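Local coordinates for protein 3-carboxy-cis,cis-muconate cycloisomerase (Pseudomonas putida, PDB 1RE5) that is a cycloisomerase of the fumarase/aspartase-type lyase superfamily, a mainly helical enzyme built round long bundled helices and assembled from four copies of one chain, at residues D[17-22]-D[329-334]; D[117-122]-D[186-191]; D[142-147]-D[433-438]; D[181-186]-D[233-238]. One frame throughout, in Å; residues are numbered along the deposited sequence.

Contact 1. Residues D[17-22]-D[329-334]; sequences EIFSDR and DICCLV
Two successive cysteines of helix 319-347, Cys331 and Cys332, meet the ring and CB of Phe19, giving a pair of cysteine sulfur-aromatic contacts where the break between helix 13-18 and helix 21-40 rests on the long-helix bundle of this superfamily. Phe19 is where the first of these helices ends, and its CB points at the bundle. Along 329-334, Asp329 has its CB turned from Phe19 and packs against Asp329 of the second subunit, while Ile330 faces helices 231-257 and 286-307 within the chain. Cys331 then makes the closer approach: its CB lies 3.6 Å from Phe19 CE2, and its SG stands 4.8 Å from the Phe19 ring centroid, 52° off the ring normal, an oblique placement. Cys332 is more distant, its SG 5.4 Å from the same centroid, and it touches the root of the side chain, with SG 4.2 Å from Phe19 CB. Leu333 turns to Leu301 of helix 286-307. With Phe19 CG opposite the carbonyl carbon (chi1 -70°), the ring lies against Cys331, and CG2 of the preceding Ile18 covers one ring face near the rim. Just beyond, Ser20 is the N-cap of helix 21-40, its OG capping Gly23 N and also bonded to Glu17 O at 2.7 Å.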
loop_
_atom_site.group_PDB
_atom_site.type_symbol
_atom_site.label_atom_id
_atom_site.label_comp_id
_atom_site.label_asym_id
_atom_site.label_seq_id
_atom_site.Cartn_x
_atom_site.Cartn_y
_atom_site.Cartn_z
ATOM N N GLU D 17 -4.022 -1.604 26.438
ATOM C CA GLU D 17 -4.831 -0.943 27.455
ATOM C C GLU D 17 -5.197 0.470 26.985
ATOM O O GLU D 17 -6.345 0.920 27.123
ATOM C CB GLU D 17 -4.068 -0.887 28.779
ATOM C CG GLU D 17 -4.942 -0.528 29.972
ATOM C CD GLU D 17 -6.183 -1.405 30.051
ATOM O OE1 GLU D 17 -6.031 -2.645 29.956
ATOM O OE2 GLU D 17 -7.304 -0.867 30.206
ATOM N N ILE D 18 -4.217 1.164 26.422
ATOM C CA ILE D 18 -4.454 2.503 25.918
ATOM C C ILE D 18 -5.464 2.454 24.776
ATOM O O ILE D 18 -6.376 3.279 24.707
ATOM C CB ILE D 18 -3.161 3.144 25.378
ATOM C CG1 ILE D 18 -2.186 3.402 26.525
ATOM C CG2 ILE D 18 -3.488 4.435 24.636
ATOM C CD1 ILE D 18 -0.937 4.167 26.104
ATOM N N PHE D 19 -5.310 1.491 23.876
ATOM C CA PHE D 19 -6.219 1.403 22.746
ATOM C C PHE D 19 -7.241 0.314 22.929
ATOM O O PHE D 19 -7.237 -0.710 22.242
ATOM C CB PHE D 19 -5.440 1.216 21.447
ATOM C CG PHE D 19 -4.668 2.436 21.048
ATOM C CD1 PHE D 19 -5.327 3.560 20.566
ATOM C CD2 PHE D 19 -3.285 2.491 21.219
ATOM C CE1 PHE D 19 -4.624 4.729 20.266
ATOM C CE2 PHE D 19 -2.575 3.660 20.918
ATOM C CZ PHE D 19 -3.246 4.777 20.442
ATOM N N SER D 20 -8.121 0.564 23.888
ATOM C CA SER D 20 -9.210 -0.335 24.231
ATOM C C SER D 20 -10.421 0.570 24.248
ATOM O O SER D 20 -10.284 1.796 24.160
ATOM C CB SER D 20 -8.985 -0.911 25.624
ATOM O OG SER D 20 -8.833 0.135 26.574
ATOM N N ASP D 21 -11.605 -0.010 24.361
ATOM C CA ASP D 21 -12.795 0.823 24.403
ATOM C C ASP D 21 -12.714 1.780 25.587
ATOM O O ASP D 21 -13.023 2.967 25.473
ATOM C CB ASP D 21 -14.032 -0.046 24.522
ATOM C CG ASP D 21 -14.257 -0.871 23.294
ATOM O OD1 ASP D 21 -14.225 -0.275 22.189
ATOM O OD2 ASP D 21 -14.463 -2.098 23.433
ATOM N N ARG D 22 -12.276 1.253 26.721
ATOM C CA ARG D 22 -12.159 2.042 27.927
ATOM C C ARG D 22 -11.257 3.245 27.682
ATOM O O ARG D 22 -11.598 4.368 28.058
ATOM C CB ARG D 22 -11.584 1.176 29.042
ATOM C CG ARG D 22 -11.597 1.807 30.429
ATOM C CD ARG D 22 -10.202 1.766 31.023
ATOM N NE ARG D 22 -9.383 2.884 30.552
ATOM C CZ ARG D 22 -8.097 2.791 30.226
ATOM N NH1 ARG D 22 -7.473 1.628 30.308
ATOM N NH2 ARG D 22 -7.427 3.870 29.837
ATOM N N ASP D 329 -4.174 0.401 15.288
ATOM C CA ASP D 329 -3.527 -0.830 14.858
ATOM C C ASP D 329 -2.029 -0.642 14.698
ATOM O O ASP D 329 -1.243 -1.495 15.108
ATOM C CB ASP D 329 -4.110 -1.329 13.532
ATOM C CG ASP D 329 -5.365 -2.145 13.725
ATOM O OD1 ASP D 329 -5.875 -2.692 12.715
ATOM O OD2 ASP D 329 -5.839 -2.235 14.889
ATOM N N ILE D 330 -1.635 0.472 14.087
ATOM C CA ILE D 330 -0.221 0.748 13.875
ATOM C C ILE D 330 0.516 0.791 15.212
ATOM O O ILE D 330 1.541 0.139 15.379
ATOM C CB ILE D 330 -0.028 2.077 13.124
ATOM C CG1 ILE D 330 -0.633 1.977 11.726
ATOM C CG2 ILE D 330 1.453 2.402 13.027
ATOM C CD1 ILE D 330 -0.664 3.275 10.965
ATOM N N CYS D 331 -0.021 1.550 16.163
ATOM C CA CYS D 331 0.579 1.669 17.485
ATOM C C CYS D 331 0.729 0.318 18.176
ATOM O O CYS D 331 1.770 0.025 18.780
ATOM C CB CYS D 331 -0.265 2.596 18.355
ATOM S SG CYS D 331 -0.125 4.327 17.877
ATOM N N CYS D 332 -0.306 -0.509 18.097
ATOM C CA CYS D 332 -0.247 -1.812 18.744
ATOM C C CYS D 332 0.779 -2.721 18.088
ATOM O O CYS D 332 1.558 -3.388 18.769
ATOM C CB CYS D 332 -1.629 -2.465 18.734
ATOM S SG CYS D 332 -2.806 -1.537 19.723
ATOM N N LEU D 333 0.779 -2.736 16.760
ATOM C CA LEU D 333 1.711 -3.554 15.987
ATOM C C LEU D 333 3.152 -3.227 16.353
ATOM O O LEU D 333 3.975 -4.122 16.573
ATOM C CB LEU D 333 1.490 -3.307 14.491
ATOM C CG LEU D 333 0.988 -4.440 13.578
ATOM C CD1 LEU D 333 0.453 -5.619 14.385
ATOM C CD2 LEU D 333 -0.091 -3.874 12.661
ATOM N N VAL D 334 3.452 -1.938 16.419
ATOM C CA VAL D 334 4.786 -1.499 16.757
ATOM C C VAL D 334 5.127 -1.807 18.221
ATOM O O VAL D 334 6.256 -2.214 18.525
ATOM C CB VAL D 334 4.934 0.006 16.473
ATOM C CG1 VAL D 334 6.295 0.497 16.922
ATOM C CG2 VAL D 334 4.754 0.263 14.977
#

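Contact 2. Residues D[117-122]-D[186-191]; sequences QLRDAL and RLLVLQ
Arg119 and Leu188 form the tighter half of this contact, and Leu118 with Leu187 the looser half. The two tight side chains cross at about a right angle: Leu188 CD2 reaches to 3.6 Å from Arg119 CB, and Leu188 CD1 sits 3.8 Å from Arg119 CG. It is therefore the aliphatic root of the arginine that the forked leucine end grips. Arg119 CG stands opposite its own backbone N (chi1 -179°), and bends at chi2 and chi3 then carry the guanidinium past the leucine, where NH2 is hydrogen-bonded to the backbone oxygens of Leu217 and Lys218. Both residues are partly exposed, so the closest packing lies toward the solvent side. Deeper in, the pair Leu118 and Leu187 also crosses nearly at right angles but meets by single methyls, Leu118 CD1 and Leu187 CD1 being 4.1 Å apart. Leu122, whose CB likewise points across, comes no closer than 4.5 Å. The turn in the backbone is consistent with both leucines facing helix 106-142: helix 162-187 finishes at Leu187, and Leu188 is the centre of an inverse gamma turn, with Val189 N bonded to Leu187 O at 2.8 Å. This is apolar packing of a helix end against the flank of another helix. Phe236 of helix 231-257 touches both Leu118 and Leu187, Ile18 of helix 13-18 lies against Gln117 and Asp120, and Thr220 pairs by backbone hydrogen bonds with Leu188 and Leu190 as the chain leaves helix 162-187.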
loop_
_atom_site.group_PDB
_atom_site.type_symbol
_atom_site.label_atom_id
_atom_site.label_comp_id
_atom_site.label_asym_id
_atom_site.label_seq_id
_atom_site.Cartn_x
_atom_site.Cartn_y
_atom_site.Cartn_z
ATOM N N GLN D 117 -4.754 9.867 23.961
ATOM C CA GLN D 117 -4.311 8.474 23.890
ATOM C C GLN D 117 -2.952 8.408 23.222
ATOM O O GLN D 117 -2.081 7.640 23.630
ATOM C CB GLN D 117 -5.303 7.618 23.103
ATOM C CG GLN D 117 -6.679 7.599 23.700
ATOM C CD GLN D 117 -7.625 6.720 22.930
ATOM O OE1 GLN D 117 -7.570 5.499 23.029
ATOM N NE2 GLN D 117 -8.500 7.339 22.142
ATOM N N LEU D 118 -2.767 9.222 22.193
ATOM C CA LEU D 118 -1.498 9.234 21.495
ATOM C C LEU D 118 -0.370 9.665 22.419
ATOM O O LEU D 118 0.741 9.147 22.340
ATOM C CB LEU D 118 -1.580 10.152 20.281
ATOM C CG LEU D 118 -2.451 9.614 19.144
ATOM C CD1 LEU D 118 -2.357 10.559 17.950
ATOM C CD2 LEU D 118 -1.993 8.214 18.747
ATOM N N ARG D 119 -0.648 10.605 23.311
ATOM C CA ARG D 119 0.396 11.049 24.217
ATOM C C ARG D 119 0.814 9.895 25.137
ATOM O O ARG D 119 2.006 9.672 25.354
ATOM C CB ARG D 119 -0.074 12.247 25.042
ATOM C CG ARG D 119 0.997 12.772 25.989
ATOM C CD ARG D 119 0.371 13.215 27.301
ATOM N NE ARG D 119 -0.024 14.620 27.276
ATOM C CZ ARG D 119 -1.145 15.093 27.806
ATOM N NH1 ARG D 119 -2.006 14.272 28.400
ATOM N NH2 ARG D 119 -1.384 16.393 27.762
ATOM N N ASP D 120 -0.155 9.153 25.670
ATOM C CA ASP D 120 0.181 8.029 26.538
ATOM C C ASP D 120 0.978 7.018 25.749
ATOM O O ASP D 120 1.895 6.399 26.287
ATOM C CB ASP D 120 -1.065 7.344 27.095
ATOM C CG ASP D 120 -1.680 8.106 28.237
ATOM O OD1 ASP D 120 -0.989 8.972 28.814
ATOM O OD2 ASP D 120 -2.850 7.829 28.566
ATOM N N ALA D 121 0.620 6.854 24.476
ATOM C CA ALA D 121 1.307 5.917 23.594
ATOM C C ALA D 121 2.730 6.401 23.309
ATOM O O ALA D 121 3.687 5.630 23.382
ATOM C CB ALA D 121 0.546 5.773 22.295
ATOM N N LEU D 122 2.867 7.682 22.988
ATOM C CA LEU D 122 4.177 8.241 22.689
ATOM C C LEU D 122 5.104 7.976 23.859
ATOM O O LEU D 122 6.269 7.603 23.674
ATOM C CB LEU D 122 4.074 9.746 22.463
ATOM C CG LEU D 122 4.997 10.333 21.397
ATOM C CD1 LEU D 122 5.044 11.827 21.584
ATOM C CD2 LEU D 122 6.389 9.751 21.504
ATOM N N ARG D 186 4.524 19.264 17.898
ATOM C CA ARG D 186 3.658 19.382 16.731
ATOM C C ARG D 186 2.408 18.510 16.891
ATOM O O ARG D 186 1.299 18.929 16.570
ATOM C CB ARG D 186 4.467 18.932 15.525
ATOM C CG ARG D 186 4.119 19.525 14.224
ATOM C CD ARG D 186 5.068 18.936 13.191
ATOM N NE ARG D 186 6.425 19.453 13.327
ATOM C CZ ARG D 186 7.531 18.739 13.116
ATOM N NH1 ARG D 186 7.456 17.461 12.769
ATOM N NH2 ARG D 186 8.722 19.316 13.225
ATOM N N LEU D 187 2.599 17.304 17.413
ATOM C CA LEU D 187 1.513 16.343 17.587
ATOM C C LEU D 187 0.554 16.597 18.737
ATOM O O LEU D 187 -0.659 16.491 18.568
ATOM C CB LEU D 187 2.085 14.936 17.761
ATOM C CG LEU D 187 1.056 13.846 18.061
ATOM C CD1 LEU D 187 0.212 13.533 16.820
ATOM C CD2 LEU D 187 1.789 12.605 18.516
ATOM N N LEU D 188 1.100 16.909 19.908
ATOM C CA LEU D 188 0.294 17.135 21.097
ATOM C C LEU D 188 -0.392 18.494 21.127
ATOM O O LEU D 188 -0.043 19.365 21.931
ATOM C CB LEU D 188 1.161 16.949 22.347
ATOM C CG LEU D 188 1.833 15.573 22.453
ATOM C CD1 LEU D 188 2.598 15.437 23.766
ATOM C CD2 LEU D 188 0.770 14.496 22.350
ATOM N N VAL D 189 -1.368 18.668 20.241
ATOM C CA VAL D 189 -2.125 19.906 20.164
ATOM C C VAL D 189 -3.601 19.619 20.412
ATOM O O VAL D 189 -4.069 18.483 20.244
ATOM C CB VAL D 189 -1.974 20.590 18.784
ATOM C CG1 VAL D 189 -0.565 21.137 18.626
ATOM C CG2 VAL D 189 -2.309 19.598 17.655
ATOM N N LEU D 190 -4.324 20.659 20.820
ATOM C CA LEU D 190 -5.742 20.543 21.105
ATOM C C LEU D 190 -6.563 20.666 19.822
ATOM O O LEU D 190 -6.140 21.328 18.871
ATOM C CB LEU D 190 -6.169 21.648 22.075
ATOM C CG LEU D 190 -7.684 21.774 22.286
ATOM C CD1 LEU D 190 -8.148 20.697 23.265
ATOM C CD2 LEU D 190 -8.023 23.168 22.790
ATOM N N GLN D 191 -7.723 20.013 19.798
ATOM C CA GLN D 191 -8.625 20.096 18.654
ATOM C C GLN D 191 -9.905 20.722 19.186
ATOM O O GLN D 191 -10.747 20.036 19.788
ATOM C CB GLN D 191 -8.972 18.722 18.076
ATOM C CG GLN D 191 -9.870 18.834 16.847
ATOM C CD GLN D 191 -9.109 19.305 15.618
ATOM O OE1 GLN D 191 -8.676 18.484 14.800
ATOM N NE2 GLN D 191 -8.923 20.617 15.488
#

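Contact 3. Residues D[142-147]-D[433-438]; sequences KHADTP and QARVWV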
loop_
_atom_site.group_PDB
_atom_site.type_symbol
_atom_site.label_atom_id
_atom_site.label_comp_id
_atom_site.label_asym_id
_atom_site.label_seq_id
_atom_site.Cartn_x
_atom_site.Cartn_y
_atom_site.Cartn_z
ATOM N N LYS D 142 30.030 -4.962 23.847
ATOM C CA LYS D 142 30.446 -6.305 24.220
ATOM C C LYS D 142 31.009 -7.092 23.053
ATOM O O LYS D 142 31.994 -7.809 23.216
ATOM C CB LYS D 142 29.284 -7.085 24.826
ATOM C CG LYS D 142 29.605 -8.542 25.107
ATOM C CD LYS D 142 28.552 -9.167 26.009
ATOM C CE LYS D 142 28.887 -10.612 26.358
ATOM N NZ LYS D 142 27.887 -11.201 27.284
ATOM N N HIS D 143 30.393 -6.973 21.882
ATOM C CA HIS D 143 30.865 -7.705 20.716
ATOM C C HIS D 143 31.497 -6.798 19.662
ATOM O O HIS D 143 31.544 -7.140 18.479
ATOM C CB HIS D 143 29.718 -8.504 20.082
ATOM C CG HIS D 143 29.197 -9.612 20.943
ATOM N ND1 HIS D 143 28.117 -9.455 21.787
ATOM C CD2 HIS D 143 29.613 -10.892 21.102
ATOM C CE1 HIS D 143 27.891 -10.589 22.426
ATOM N NE2 HIS D 143 28.784 -11.477 22.029
ATOM N N ALA D 144 31.988 -5.643 20.086
ATOM C CA ALA D 144 32.603 -4.696 19.159
ATOM C C ALA D 144 33.676 -5.320 18.282
ATOM O O ALA D 144 33.963 -4.824 17.199
ATOM C CB ALA D 144 33.199 -3.519 19.922
ATOM N N ASP D 145 34.276 -6.410 18.732
ATOM C CA ASP D 145 35.318 -7.011 17.919
ATOM C C ASP D 145 35.273 -8.524 17.748
ATOM O O ASP D 145 36.296 -9.147 17.461
ATOM C CB ASP D 145 36.698 -6.571 18.429
ATOM C CG ASP D 145 36.879 -6.824 19.900
ATOM O OD1 ASP D 145 37.820 -6.254 20.487
ATOM O OD2 ASP D 145 36.078 -7.593 20.475
ATOM N N THR D 146 34.105 -9.128 17.938
ATOM C CA THR D 146 34.008 -10.551 17.689
ATOM C C THR D 146 33.727 -10.587 16.175
ATOM O O THR D 146 32.724 -10.052 15.691
ATOM C CB THR D 146 32.892 -11.237 18.551
ATOM O OG1 THR D 146 32.004 -11.969 17.709
ATOM C CG2 THR D 146 32.136 -10.251 19.341
ATOM N N PRO D 147 34.650 -11.169 15.402
ATOM C CA PRO D 147 34.502 -11.248 13.945
ATOM C C PRO D 147 33.537 -12.282 13.360
ATOM O O PRO D 147 33.439 -13.412 13.839
ATOM C CB PRO D 147 35.937 -11.475 13.476
ATOM C CG PRO D 147 36.495 -12.332 14.570
ATOM C CD PRO D 147 35.955 -11.698 15.833
ATOM N N GLN D 433 37.117 -0.340 10.065
ATOM C CA GLN D 433 36.607 0.585 11.077
ATOM C C GLN D 433 35.527 -0.002 11.991
ATOM O O GLN D 433 34.852 0.735 12.719
ATOM C CB GLN D 433 36.065 1.853 10.402
ATOM C CG GLN D 433 37.077 2.547 9.498
ATOM C CD GLN D 433 38.387 2.826 10.220
ATOM O OE1 GLN D 433 38.426 3.604 11.183
ATOM N NE2 GLN D 433 39.466 2.178 9.771
ATOM N N ALA D 434 35.372 -1.322 11.959
ATOM C CA ALA D 434 34.382 -1.999 12.785
ATOM C C ALA D 434 34.235 -1.401 14.181
ATOM O O ALA D 434 33.147 -0.971 14.560
ATOM C CB ALA D 434 34.729 -3.472 12.894
ATOM N N ARG D 435 35.322 -1.386 14.948
ATOM C CA ARG D 435 35.291 -0.848 16.310
ATOM C C ARG D 435 34.988 0.655 16.375
ATOM O O ARG D 435 34.367 1.143 17.329
ATOM C CB ARG D 435 36.614 -1.156 17.030
ATOM C CG ARG D 435 36.677 -2.563 17.596
ATOM C CD ARG D 435 37.992 -2.871 18.324
ATOM N NE ARG D 435 39.112 -3.078 17.400
ATOM C CZ ARG D 435 39.089 -3.915 16.361
ATOM N NH1 ARG D 435 37.999 -4.633 16.100
ATOM N NH2 ARG D 435 40.154 -4.027 15.573
ATOM N N VAL D 436 35.423 1.390 15.361
ATOM C CA VAL D 436 35.165 2.817 15.316
ATOM C C VAL D 436 33.655 3.059 15.175
ATOM O O VAL D 436 33.074 3.870 15.909
ATOM C CB VAL D 436 35.902 3.469 14.130
ATOM C CG1 VAL D 436 35.514 4.943 14.012
ATOM C CG2 VAL D 436 37.389 3.330 14.321
ATOM N N TRP D 437 33.024 2.353 14.237
ATOM C CA TRP D 437 31.591 2.502 14.012
ATOM C C TRP D 437 30.820 2.280 15.322
ATOM O O TRP D 437 29.946 3.080 15.695
ATOM C CB TRP D 437 31.103 1.499 12.958
ATOM C CG TRP D 437 31.711 1.636 11.577
ATOM C CD1 TRP D 437 31.834 0.643 10.640
ATOM C CD2 TRP D 437 32.240 2.825 10.969
ATOM N NE1 TRP D 437 32.403 1.136 9.494
ATOM C CE2 TRP D 437 32.666 2.470 9.663
ATOM C CE3 TRP D 437 32.398 4.155 11.398
ATOM C CZ2 TRP D 437 33.240 3.396 8.777
ATOM C CZ3 TRP D 437 32.973 5.080 10.515
ATOM C CH2 TRP D 437 33.388 4.691 9.219
ATOM N N VAL D 438 31.133 1.190 16.020
ATOM C CA VAL D 438 30.470 0.908 17.286
ATOM C C VAL D 438 30.692 2.056 18.272
ATOM O O VAL D 438 29.811 2.404 19.055
ATOM C CB VAL D 438 31.015 -0.368 17.924
ATOM C CG1 VAL D 438 30.413 -0.539 19.313
ATOM C CG2 VAL D 438 30.702 -1.575 17.036
#
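Packing of a tight turn on the first turns of a helix brings Ala144 and Asp145 against Arg435 and Val438, where the loop between helix 106-142 and strand 147-152 meets the start of the C-terminal helix 434-449. The turn is type I, from His143 to Thr146, and the backbones come close, with Ala144 CA and Arg435 CA 5.5 Å apart. On the inner side Ala144 CB rests on Val438 CG1 at 4.1 Å. On the outer side Arg435 crosses Asp145 obliquely: Arg435 CG lies 3.6 Å from Ala144 O, and a bend at chi3 (-75°) lays NH1 3.3 Å from Asp145 CB. What touches there is the aspartate's methylene; the carboxylate plane is 49° from that of the guanidinium, and Asp145 OD1 remains 4.6 Å from Arg435 NE. The opposite charges are thus near enough for a mild attraction, probably, without forming a salt bridge. Ala144 O instead accepts a hydrogen bond from Thr161 OG1. Around this end of the bundle, Val438 also leans on Ala167 and Ala434 on Met164 of helix 162-187, while Trp437 of helix 434-449 turns to the third subunit, bonding through NE1 to Gly197 O.

Contact 4. Residues D[181-186]-D[233-238]; sequences QELRPR and LVEFAS
Arg186 and Glu235 approach at about a right angle, yet their flat ends finish nearly coplanar, the guanidinium and carboxylate planes being 20° apart. Arg186 NH1 forms a salt bridge with Glu235, 2.6 Å from OE2 and 3.0 Å from OE1. The bond to OE1 is nearly straight (165°), lies in the guanidinium plane and uses the syn lone pair. Glu235 reaches this point as an extended chain, whereas Arg186 bends at chi3, which brings NH1 to the carboxylate. Leu183 and Glu235 instead slide past each other in opposite directions, Leu183 CB lying 3.8 Å from Glu235 OE1, so an apolar flank borders the charged pair. The isobutyl end of Leu183 goes on to Phe236, its CD1 4.2 Å from the ring atom CD1 in an oblique approach. Further charges converge across the interface: Glu182 of the third subunit forms a salt bridge with Arg186 NH2, and Arg179 of that subunit one with Glu235 OE1, making an ionic network. Helices 162-187 and 231-257 run antiparallel here; the segment axes approach to 10.5 Å, with 158° between their N-to-C directions, and helix 106-142 and helix 319-347 pack against the Phe236 side.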
loop_
_atom_site.group_PDB
_atom_site.type_symbol
_atom_site.label_atom_id
_atom_site.label_comp_id
_atom_site.label_asym_id
_atom_site.label_seq_id
_atom_site.Cartn_x
_atom_site.Cartn_y
_atom_site.Cartn_z
ATOM N N GLN D 181 11.073 13.119 19.197
ATOM C CA GLN D 181 11.260 14.304 20.008
ATOM C C GLN D 181 10.850 15.540 19.220
ATOM O O GLN D 181 10.173 16.420 19.748
ATOM C CB GLN D 181 12.731 14.398 20.419
ATOM C CG GLN D 181 13.022 15.286 21.602
ATOM C CD GLN D 181 14.489 15.244 21.995
ATOM O OE1 GLN D 181 15.375 15.589 21.200
ATOM N NE2 GLN D 181 14.757 14.816 23.224
ATOM N N GLU D 182 11.245 15.598 17.954
ATOM C CA GLU D 182 10.932 16.754 17.129
ATOM C C GLU D 182 9.464 16.911 16.792
ATOM O O GLU D 182 9.000 18.030 16.576
ATOM C CB GLU D 182 11.732 16.710 15.836
ATOM C CG GLU D 182 13.227 16.569 16.049
ATOM C CD GLU D 182 13.991 16.469 14.743
ATOM O OE1 GLU D 182 13.402 15.957 13.762
ATOM O OE2 GLU D 182 15.175 16.884 14.701
ATOM N N LEU D 183 8.727 15.807 16.745
ATOM C CA LEU D 183 7.316 15.888 16.403
ATOM C C LEU D 183 6.412 16.070 17.625
ATOM O O LEU D 183 5.233 16.423 17.499
ATOM C CB LEU D 183 6.889 14.640 15.613
ATOM C CG LEU D 183 6.778 13.277 16.306
ATOM C CD1 LEU D 183 5.562 13.214 17.213
ATOM C CD2 LEU D 183 6.649 12.209 15.249
ATOM N N ARG D 184 6.958 15.834 18.808
ATOM C CA ARG D 184 6.165 15.951 20.021
ATOM C C ARG D 184 5.377 17.268 20.134
ATOM O O ARG D 184 4.157 17.258 20.318
ATOM C CB ARG D 184 7.065 15.758 21.243
ATOM C CG ARG D 184 6.327 15.719 22.551
ATOM C CD ARG D 184 6.961 14.715 23.506
ATOM N NE ARG D 184 6.045 14.417 24.604
ATOM C CZ ARG D 184 5.979 13.252 25.243
ATOM N NH1 ARG D 184 6.785 12.250 24.908
ATOM N NH2 ARG D 184 5.078 13.077 26.203
ATOM N N PRO D 185 6.059 18.420 20.004
ATOM C CA PRO D 185 5.374 19.717 20.106
ATOM C C PRO D 185 4.344 19.956 19.011
ATOM O O PRO D 185 3.421 20.751 19.167
ATOM C CB PRO D 185 6.524 20.711 20.010
ATOM C CG PRO D 185 7.471 20.015 19.068
ATOM C CD PRO D 185 7.474 18.607 19.626
ATOM N N ARG D 186 4.524 19.264 17.898
ATOM C CA ARG D 186 3.658 19.382 16.731
ATOM C C ARG D 186 2.408 18.510 16.891
ATOM O O ARG D 186 1.299 18.929 16.570
ATOM C CB ARG D 186 4.467 18.932 15.525
ATOM C CG ARG D 186 4.119 19.525 14.224
ATOM C CD ARG D 186 5.068 18.936 13.191
ATOM N NE ARG D 186 6.425 19.453 13.327
ATOM C CZ ARG D 186 7.531 18.739 13.116
ATOM N NH1 ARG D 186 7.456 17.461 12.769
ATOM N NH2 ARG D 186 8.722 19.316 13.225
ATOM N N LEU D 233 -1.255 13.591 12.464
ATOM C CA LEU D 233 -1.467 12.171 12.764
ATOM C C LEU D 233 -0.695 11.261 11.795
ATOM O O LEU D 233 -0.150 10.224 12.184
ATOM C CB LEU D 233 -2.963 11.835 12.711
ATOM C CG LEU D 233 -3.904 12.695 13.567
ATOM C CD1 LEU D 233 -5.344 12.186 13.438
ATOM C CD2 LEU D 233 -3.456 12.646 15.020
ATOM N N VAL D 234 -0.648 11.651 10.528
ATOM C CA VAL D 234 0.044 10.860 9.532
ATOM C C VAL D 234 1.552 10.883 9.777
ATOM O O VAL D 234 2.234 9.885 9.552
ATOM C CB VAL D 234 -0.284 11.367 8.131
ATOM C CG1 VAL D 234 0.438 10.542 7.084
ATOM C CG2 VAL D 234 -1.790 11.287 7.921
ATOM N N GLU D 235 2.086 12.007 10.247
ATOM C CA GLU D 235 3.518 12.054 10.537
ATOM C C GLU D 235 3.876 11.094 11.673
ATOM O O GLU D 235 4.875 10.377 11.600
ATOM C CB GLU D 235 3.956 13.448 10.939
ATOM C CG GLU D 235 5.296 13.465 11.641
ATOM C CD GLU D 235 5.777 14.873 11.908
ATOM O OE1 GLU D 235 5.002 15.678 12.479
ATOM O OE2 GLU D 235 6.931 15.173 11.540
ATOM N N PHE D 236 3.068 11.094 12.729
ATOM C CA PHE D 236 3.309 10.203 13.863
ATOM C C PHE D 236 3.287 8.746 13.404
ATOM O O PHE D 236 4.137 7.945 13.795
ATOM C CB PHE D 236 2.241 10.421 14.944
ATOM C CG PHE D 236 2.365 9.491 16.115
ATOM C CD1 PHE D 236 3.489 9.520 16.930
ATOM C CD2 PHE D 236 1.353 8.585 16.409
ATOM C CE1 PHE D 236 3.600 8.652 18.033
ATOM C CE2 PHE D 236 1.458 7.712 17.510
ATOM C CZ PHE D 236 2.583 7.750 18.318
ATOM N N ALA D 237 2.314 8.409 12.567
ATOM C CA ALA D 237 2.189 7.044 12.060
ATOM C C ALA D 237 3.401 6.701 11.210
ATOM O O ALA D 237 3.880 5.576 11.198
ATOM C CB ALA D 237 0.918 6.912 11.227
ATOM N N SER D 238 3.891 7.699 10.500
ATOM C CA SER D 238 5.031 7.528 9.632
ATOM C C SER D 238 6.313 7.187 10.396
ATOM O O SER D 238 7.091 6.332 9.982
ATOM C CB SER D 238 5.216 8.799 8.815
ATOM O OG SER D 238 6.408 8.714 8.084
#

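Contacts 1, 2 and 4 cluster in one part of the helical bundle, whereas contact 3 sits toward one end, its centre about 33 to 39 Å from theirs. Contacts 2 and 4, centres about 9 Å apart, share Arg186 and helix 162-187; Phe236 of contact 4 also reaches Cys331 of contact 1. Along the chain, contacts 2 and 4 interleave inside the loop closed by 17-22 and 329-334, and contact 3 alternates with contacts 1 and 2. Helices 106-142 and 162-187 span the distance to contact 3. Contacts 3 and 4 both adjoin the third subunit, consistent with the bundle also contributing to the tetramer interface.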